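Local coordinates for protein cytochrome c' (Rhodopseudomonas palustris, PDB 1MQV) that carries a covalently bound heme c whose high-spin iron has no sixth ligand, and probably takes part in electron transfer, its exact role being unknown, at residues V36-L41 / A91-I96; L68-E73 / D118-K123. The protein carries 3 engineered substitutions. All coordinates share one frame; numbering follows the deposited sequence.

Contact 1 of 2, residues V36-L41 / A91-I96; sequences VVQKSL and AAQGTI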
loop_
_atom_site.group_PDB
_atom_site.type_symbol
_atom_site.label_atom_id
_atom_site.label_comp_id
_atom_site.label_asym_id
_atom_site.label_seq_id
_atom_site.Cartn_x
_atom_site.Cartn_y
_atom_site.Cartn_z
ATOM N N VAL A 36 4.445 15.812 -6.108
ATOM C CA VAL A 36 3.664 15.215 -5.019
ATOM C C VAL A 36 3.265 13.787 -5.367
ATOM O O VAL A 36 3.288 12.909 -4.525
ATOM C CB VAL A 36 2.357 16.029 -4.743
ATOM C CG1 VAL A 36 1.407 15.213 -3.807
ATOM C CG2 VAL A 36 2.717 17.389 -4.121
ATOM N N VAL A 37 2.873 13.570 -6.622
ATOM C CA VAL A 37 2.464 12.244 -7.068
ATOM C C VAL A 37 3.647 11.288 -7.059
ATOM O O VAL A 37 3.539 10.161 -6.576
ATOM C CB VAL A 37 1.852 12.353 -8.464
ATOM C CG1 VAL A 37 1.590 10.998 -9.035
ATOM C CG2 VAL A 37 0.563 13.105 -8.356
ATOM N N GLN A 38 4.796 11.742 -7.556
ATOM C CA GLN A 38 6.008 10.914 -7.553
ATOM C C GLN A 38 6.400 10.551 -6.123
ATOM O O GLN A 38 6.836 9.419 -5.836
ATOM C CB GLN A 38 7.143 11.685 -8.180
ATOM C CG GLN A 38 7.159 11.593 -9.675
ATOM C CD GLN A 38 7.506 10.183 -10.143
ATOM O OE1 GLN A 38 6.639 9.321 -10.251
ATOM N NE2 GLN A 38 8.790 9.940 -10.396
ATOM N N LYS A 39 6.257 11.524 -5.228
ATOM C CA LYS A 39 6.605 11.287 -3.814
ATOM C C LYS A 39 5.700 10.191 -3.197
ATOM O O LYS A 39 6.181 9.281 -2.496
ATOM C CB LYS A 39 6.486 12.601 -3.056
ATOM C CG LYS A 39 6.721 12.550 -1.543
ATOM C CD LYS A 39 6.604 13.939 -0.977
ATOM C CE LYS A 39 6.690 13.940 0.548
ATOM N NZ LYS A 39 8.045 13.604 1.030
ATOM N N SER A 40 4.395 10.278 -3.466
ATOM C CA SER A 40 3.432 9.297 -2.969
ATOM C C SER A 40 3.681 7.936 -3.564
ATOM O O SER A 40 3.620 6.954 -2.861
ATOM C CB SER A 40 1.970 9.702 -3.298
ATOM O OG SER A 40 1.600 10.866 -2.569
ATOM N N LEU A 41 3.947 7.855 -4.872
ATOM C CA LEU A 41 4.160 6.547 -5.450
ATOM C C LEU A 41 5.445 5.911 -4.901
ATOM O O LEU A 41 5.519 4.701 -4.687
ATOM C CB LEU A 41 4.238 6.679 -6.976
ATOM C CG LEU A 41 2.903 7.077 -7.592
ATOM C CD1 LEU A 41 3.101 7.370 -9.096
ATOM C CD2 LEU A 41 1.938 5.897 -7.452
ATOM N N ALA A 91 6.045 1.106 -11.497
ATOM C CA ALA A 91 5.754 1.315 -12.925
ATOM C C ALA A 91 4.998 2.651 -13.106
ATOM O O ALA A 91 5.202 3.382 -14.075
ATOM C CB ALA A 91 4.947 0.136 -13.468
ATOM N N ALA A 92 4.144 2.991 -12.155
ATOM C CA ALA A 92 3.388 4.236 -12.236
ATOM C C ALA A 92 4.275 5.493 -12.154
ATOM O O ALA A 92 3.878 6.550 -12.641
ATOM C CB ALA A 92 2.260 4.262 -11.125
ATOM N N GLN A 93 5.476 5.388 -11.593
ATOM C CA GLN A 93 6.363 6.552 -11.544
ATOM C C GLN A 93 6.776 6.831 -12.969
ATOM O O GLN A 93 7.021 7.971 -13.335
ATOM C CB GLN A 93 7.595 6.271 -10.682
ATOM C CG GLN A 93 7.206 6.064 -9.209
ATOM C CD GLN A 93 8.366 5.634 -8.305
ATOM O OE1 GLN A 93 8.192 4.783 -7.436
ATOM N NE2 GLN A 93 9.529 6.242 -8.481
ATOM N N GLY A 94 6.823 5.784 -13.781
ATOM C CA GLY A 94 7.190 5.968 -15.168
ATOM C C GLY A 94 5.993 6.294 -16.052
ATOM O O GLY A 94 6.122 7.045 -17.022
ATOM N N THR A 95 4.814 5.765 -15.720
ATOM C CA THR A 95 3.635 6.003 -16.563
ATOM C C THR A 95 2.787 7.215 -16.204
ATOM O O THR A 95 2.048 7.716 -17.052
ATOM C CB THR A 95 2.723 4.771 -16.589
ATOM O OG1 THR A 95 2.162 4.549 -15.285
ATOM C CG2 THR A 95 3.525 3.541 -17.007
ATOM N N ILE A 96 2.851 7.681 -14.954
ATOM C CA ILE A 96 2.050 8.857 -14.584
ATOM C C ILE A 96 2.888 10.144 -14.666
ATOM O O ILE A 96 3.670 10.480 -13.778
ATOM C CB ILE A 96 1.414 8.659 -13.180
ATOM C CG1 ILE A 96 0.425 7.489 -13.281
ATOM C CG2 ILE A 96 0.663 9.962 -12.724
ATOM C CD1 ILE A 96 -0.241 7.080 -11.951
#
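Ala92 O is approached from two directions: Ile96 N, from the residue just past the end of helix 75-95, donates a 2.8 Å hydrogen bond to it, and Leu41 CD1 of the facing helix packs against the same Ala92 O at 3.7 Å. The leucine methyl also reaches the alanine side chain, with Leu41 CD1 3.8 Å from Ala92 CB. With Leu41 CG anti to the carbonyl carbon (chi1 -68°), the branch is directed at the facing helix and both methyls come against Ala92 CB, while Leu41 CB lies 3.8 Å from Gln93 CG. Near the end of helix 75-95, the side chains of Val37 and Ile96 cross at about a right angle, and the touching branches are Val37 CG1 and Ile96 CG2, 3.9 Å apart. On the more open side, the bent chain of Gln38 returns its amide group to Gln93, leaving Gln38 CD 3.9 Å from Gln93 CB; the two amide planes are 67° apart, so they do not stack. Met25 of helix 4-27 and the engineered Trp32 meet Val37, while Val109 and Ile106 of helix 99-120 touch Ala92 and Ile96, respectively. The segment axes approach to 9.5 Å at 166°, with Gln38 CA and Gln93 CA 5.9 Å apart. This near-antiparallel pairing, with small and branched apolar side chains turned inward, belongs to the four-helix bundle of cytochrome c'.

Contact 2 of 2, residues L68-E73 / D118-K123; sequences LPKIFE and DDFRAK. Engineered in segment 68-73: Phe72 (natural residue Trp). With HEC (heme c), chain C.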
loop_
_atom_site.group_PDB
_atom_site.type_symbol
_atom_site.label_atom_id
_atom_site.label_comp_id
_atom_site.label_asym_id
_atom_site.label_seq_id
_atom_site.Cartn_x
_atom_site.Cartn_y
_atom_site.Cartn_z
ATOM N N LEU A 68 -5.604 -10.607 9.588
ATOM C CA LEU A 68 -6.361 -11.838 9.775
ATOM C C LEU A 68 -5.468 -13.077 9.796
ATOM O O LEU A 68 -4.432 -13.128 9.144
ATOM C CB LEU A 68 -7.436 -11.982 8.667
ATOM C CG LEU A 68 -8.449 -10.836 8.579
ATOM C CD1 LEU A 68 -9.396 -11.065 7.386
ATOM C CD2 LEU A 68 -9.248 -10.747 9.906
ATOM N N PRO A 69 -5.870 -14.120 10.550
ATOM C CA PRO A 69 -5.030 -15.319 10.586
ATOM C C PRO A 69 -4.827 -15.971 9.220
ATOM O O PRO A 69 -3.836 -16.679 9.017
ATOM C CB PRO A 69 -5.773 -16.235 11.566
ATOM C CG PRO A 69 -6.473 -15.260 12.477
ATOM C CD PRO A 69 -6.996 -14.236 11.498
ATOM N N LYS A 70 -5.752 -15.712 8.293
ATOM C CA LYS A 70 -5.701 -16.268 6.944
ATOM C C LYS A 70 -4.342 -16.021 6.298
ATOM O O LYS A 70 -3.862 -16.813 5.481
ATOM C CB LYS A 70 -6.815 -15.668 6.099
ATOM C CG LYS A 70 -6.935 -16.295 4.676
ATOM C CD LYS A 70 -8.154 -15.762 3.922
ATOM C CE LYS A 70 -8.222 -16.296 2.489
ATOM N NZ LYS A 70 -8.396 -17.778 2.428
ATOM N N ILE A 71 -3.711 -14.924 6.685
ATOM C CA ILE A 71 -2.401 -14.579 6.163
ATOM C C ILE A 71 -1.419 -15.744 6.245
ATOM O O ILE A 71 -0.699 -16.033 5.288
ATOM C CB ILE A 71 -1.821 -13.402 6.958
ATOM C CG1 ILE A 71 -2.671 -12.151 6.640
ATOM C CG2 ILE A 71 -0.295 -13.257 6.668
ATOM C CD1 ILE A 71 -2.382 -10.937 7.518
ATOM N N PHE A 72 -1.394 -16.432 7.381
ATOM C CA PHE A 72 -0.436 -17.509 7.547
ATOM C C PHE A 72 -0.751 -18.821 6.853
ATOM O O PHE A 72 0.076 -19.739 6.843
ATOM C CB PHE A 72 -0.150 -17.683 9.042
ATOM C CG PHE A 72 0.289 -16.401 9.675
ATOM C CD1 PHE A 72 1.529 -15.861 9.358
ATOM C CD2 PHE A 72 -0.602 -15.636 10.420
ATOM C CE1 PHE A 72 1.861 -14.585 9.757
ATOM C CE2 PHE A 72 -0.270 -14.358 10.823
ATOM C CZ PHE A 72 0.957 -13.829 10.490
ATOM N N GLU A 73 -1.925 -18.888 6.244
ATOM C CA GLU A 73 -2.332 -20.072 5.506
ATOM C C GLU A 73 -2.182 -19.822 4.035
ATOM O O GLU A 73 -2.439 -20.711 3.251
ATOM C CB GLU A 73 -3.795 -20.417 5.749
ATOM C CG GLU A 73 -4.086 -21.091 7.079
ATOM C CD GLU A 73 -5.542 -21.520 7.190
ATOM O OE1 GLU A 73 -5.966 -22.407 6.414
ATOM O OE2 GLU A 73 -6.265 -20.961 8.045
ATOM N N ASP A 118 -9.561 -7.219 1.332
ATOM C CA ASP A 118 -10.687 -8.129 1.352
ATOM C C ASP A 118 -10.371 -9.532 1.849
ATOM O O ASP A 118 -11.275 -10.185 2.355
ATOM C CB ASP A 118 -11.364 -8.200 -0.015
ATOM C CG ASP A 118 -12.045 -6.891 -0.400
ATOM O OD1 ASP A 118 -12.402 -6.090 0.481
ATOM O OD2 ASP A 118 -12.242 -6.661 -1.608
ATOM N N ASP A 119 -9.118 -9.992 1.727
ATOM C CA ASP A 119 -8.760 -11.310 2.200
ATOM C C ASP A 119 -8.012 -11.362 3.512
ATOM O O ASP A 119 -8.154 -12.327 4.275
ATOM C CB ASP A 119 -7.872 -12.060 1.189
ATOM C CG ASP A 119 -8.649 -12.620 -0.027
ATOM O OD1 ASP A 119 -9.819 -12.999 0.138
ATOM O OD2 ASP A 119 -8.079 -12.690 -1.149
ATOM N N PHE A 120 -7.266 -10.312 3.817
ATOM C CA PHE A 120 -6.349 -10.373 4.957
ATOM C C PHE A 120 -6.441 -9.305 6.040
ATOM O O PHE A 120 -5.601 -9.314 6.944
ATOM C CB PHE A 120 -4.937 -10.358 4.366
ATOM C CG PHE A 120 -4.691 -11.471 3.370
ATOM C CD1 PHE A 120 -4.647 -12.788 3.788
ATOM C CD2 PHE A 120 -4.485 -11.198 2.009
ATOM C CE1 PHE A 120 -4.394 -13.845 2.881
ATOM C CE2 PHE A 120 -4.232 -12.245 1.106
ATOM C CZ PHE A 120 -4.183 -13.571 1.542
ATOM N N ARG A 121 -7.424 -8.409 5.940
ATOM C CA ARG A 121 -7.612 -7.338 6.918
ATOM C C ARG A 121 -9.006 -7.397 7.529
ATOM O O ARG A 121 -9.972 -7.659 6.849
ATOM C CB ARG A 121 -7.403 -5.975 6.260
ATOM C CG ARG A 121 -7.412 -4.787 7.233
ATOM C CD ARG A 121 -7.561 -3.467 6.448
ATOM N NE ARG A 121 -7.626 -2.324 7.340
ATOM C CZ ARG A 121 -7.384 -1.078 6.962
ATOM N NH1 ARG A 121 -7.059 -0.833 5.703
ATOM N NH2 ARG A 121 -7.467 -0.076 7.834
ATOM N N ALA A 122 -9.108 -7.186 8.832
ATOM C CA ALA A 122 -10.421 -7.189 9.460
ATOM C C ALA A 122 -11.285 -6.029 8.920
ATOM O O ALA A 122 -10.780 -4.942 8.609
ATOM C CB ALA A 122 -10.264 -7.090 10.991
ATOM N N LYS A 123 -12.591 -6.282 8.823
ATOM C CA LYS A 123 -13.586 -5.328 8.311
ATOM C C LYS A 123 -14.430 -4.655 9.388
ATOM O O LYS A 123 -14.614 -3.420 9.302
ATOM C CB LYS A 123 -14.517 -6.043 7.338
ATOM C CG LYS A 123 -13.800 -6.676 6.187
ATOM C CD LYS A 123 -14.767 -7.214 5.165
ATOM C CE LYS A 123 -14.177 -7.023 3.781
ATOM N NZ LYS A 123 -15.041 -7.553 2.702
HETATM FE FE HEC C . -3.381 -1.984 3.965
HETATM C CHA HEC C . -3.779 -1.834 7.305
HETATM C CHB HEC C . -3.726 1.415 3.787
HETATM C CHC HEC C . -2.240 -2.003 0.778
HETATM C CHD HEC C . -2.569 -5.418 4.175
HETATM N NA HEC C . -3.710 -0.472 5.318
HETATM C C1A HEC C . -3.840 -0.653 6.661
HETATM C C2A HEC C . -4.061 0.604 7.271
HETATM C C3A HEC C . -4.085 1.586 6.274
HETATM C C4A HEC C . -3.848 0.856 5.048
HETATM C CMA HEC C . -4.309 3.066 6.276
HETATM C CAA HEC C . -4.328 0.829 8.755
HETATM C CBA HEC C . -3.014 1.037 9.474
HETATM C CGA HEC C . -3.234 1.464 10.932
HETATM O O1A HEC C . -3.108 2.663 11.201
HETATM O O2A HEC C . -3.532 0.597 11.776
HETATM N NB HEC C . -3.086 -0.623 2.608
HETATM C C1B HEC C . -3.393 0.727 2.629
HETATM C C2B HEC C . -3.256 1.381 1.309
HETATM C C3B HEC C . -2.849 0.423 0.466
HETATM C C4B HEC C . -2.706 -0.819 1.280
HETATM C CMB HEC C . -3.593 2.880 1.041
HETATM C CAB HEC C . -2.590 0.520 -0.971
HETATM C CBB HEC C . -1.789 1.517 -1.548
HETATM N NC HEC C . -2.518 -3.376 2.784
HETATM C C1C HEC C . -2.122 -3.221 1.456
HETATM C C2C HEC C . -1.707 -4.444 0.885
HETATM C C3C HEC C . -1.807 -5.453 1.807
HETATM C C4C HEC C . -2.335 -4.734 3.007
HETATM C CMC HEC C . -1.385 -4.663 -0.632
HETATM C CAC HEC C . -1.598 -6.893 1.751
HETATM C CBC HEC C . -0.696 -7.420 0.714
HETATM N ND HEC C . -3.207 -3.400 5.412
HETATM C C1D HEC C . -2.999 -4.755 5.364
HETATM C C2D HEC C . -3.193 -5.390 6.685
HETATM C C3D HEC C . -3.536 -4.360 7.528
HETATM C C4D HEC C . -3.525 -3.119 6.757
HETATM C CMD HEC C . -2.773 -6.862 6.969
HETATM C CAD HEC C . -3.768 -4.536 9.104
HETATM C CBD HEC C . -2.380 -4.211 9.733
HETATM C CGD HEC C . -2.394 -4.546 11.222
HETATM O O1D HEC C . -3.398 -4.167 11.842
HETATM O O2D HEC C . -1.441 -5.171 11.727
#
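Leu68 N donates to Phe120 O across 2.9 Å, tying the loop before helix 75-95 to the end of helix 99-120, the helix whose Cys113, Cys116 and His117 form the CXXCH heme-attachment motif of this four-helix-bundle cytochrome. The N-H points almost straight at the oxygen (169°), yet the donor sits above the carbonyl plane, 49° out of it. Beside this bond the leucine branches divide: Leu68 CD1 rests 3.5 Å from Arg121 O, and Leu68 CD2 meets Ala122 CB at 3.9 Å. Ile71 takes the aromatic side, with its CG1 3.5 Å from Phe120 CD1 in an oblique approach to the ring. Lys70 crosses the same side chain at about a right angle, its CG 4.0 Å from Phe120 CE1, while its CD lies 3.5 Å from Asp119 O. The contact of Lys70 is thus made by its methylenes.

Farther out, the first side-chain bond of Arg121 points away from the loop. Its CG is anti to the backbone N (chi1 -173°), and the extended chain lays one guanidinium face over the heme, with Arg121 NH1 3.4 Å from HEC C1A. Asp119 OD2 has its salt-bridge partner in Lys77, and Ala122 continues the connection through backbone hydrogen bonding with Ala66. The Phe120 ring is itself fixed from several directions: Phe78 packs edge-to-face with it, Asp119 CB sits over one face toward the rim, and Lys70 O lies at its edge, in the ring plane.

How the contacts relate
Contact 1 and contact 2 lie on opposite sides of the chain's centre, about 28 Å apart between centres, and do not touch. Contact 1 is buried and joins two helices of the bundle through apolar branches, with Gln38 and Gln93 at its partly exposed margin. Contact 2 is only partly buried; a loop meets a helix end there, and a backbone hydrogen bond accompanies the aliphatic and aromatic packing. The segments alternate along the chain, in the order 36-41, 68-73, 91-96, 118-123, and helix 99-120 packs behind contact 1 and ends in contact 2. Heme distinguishes them further: Phe120 and Arg121 line its pocket, whereas the side chain of Leu41 is about 8 Å from the heme.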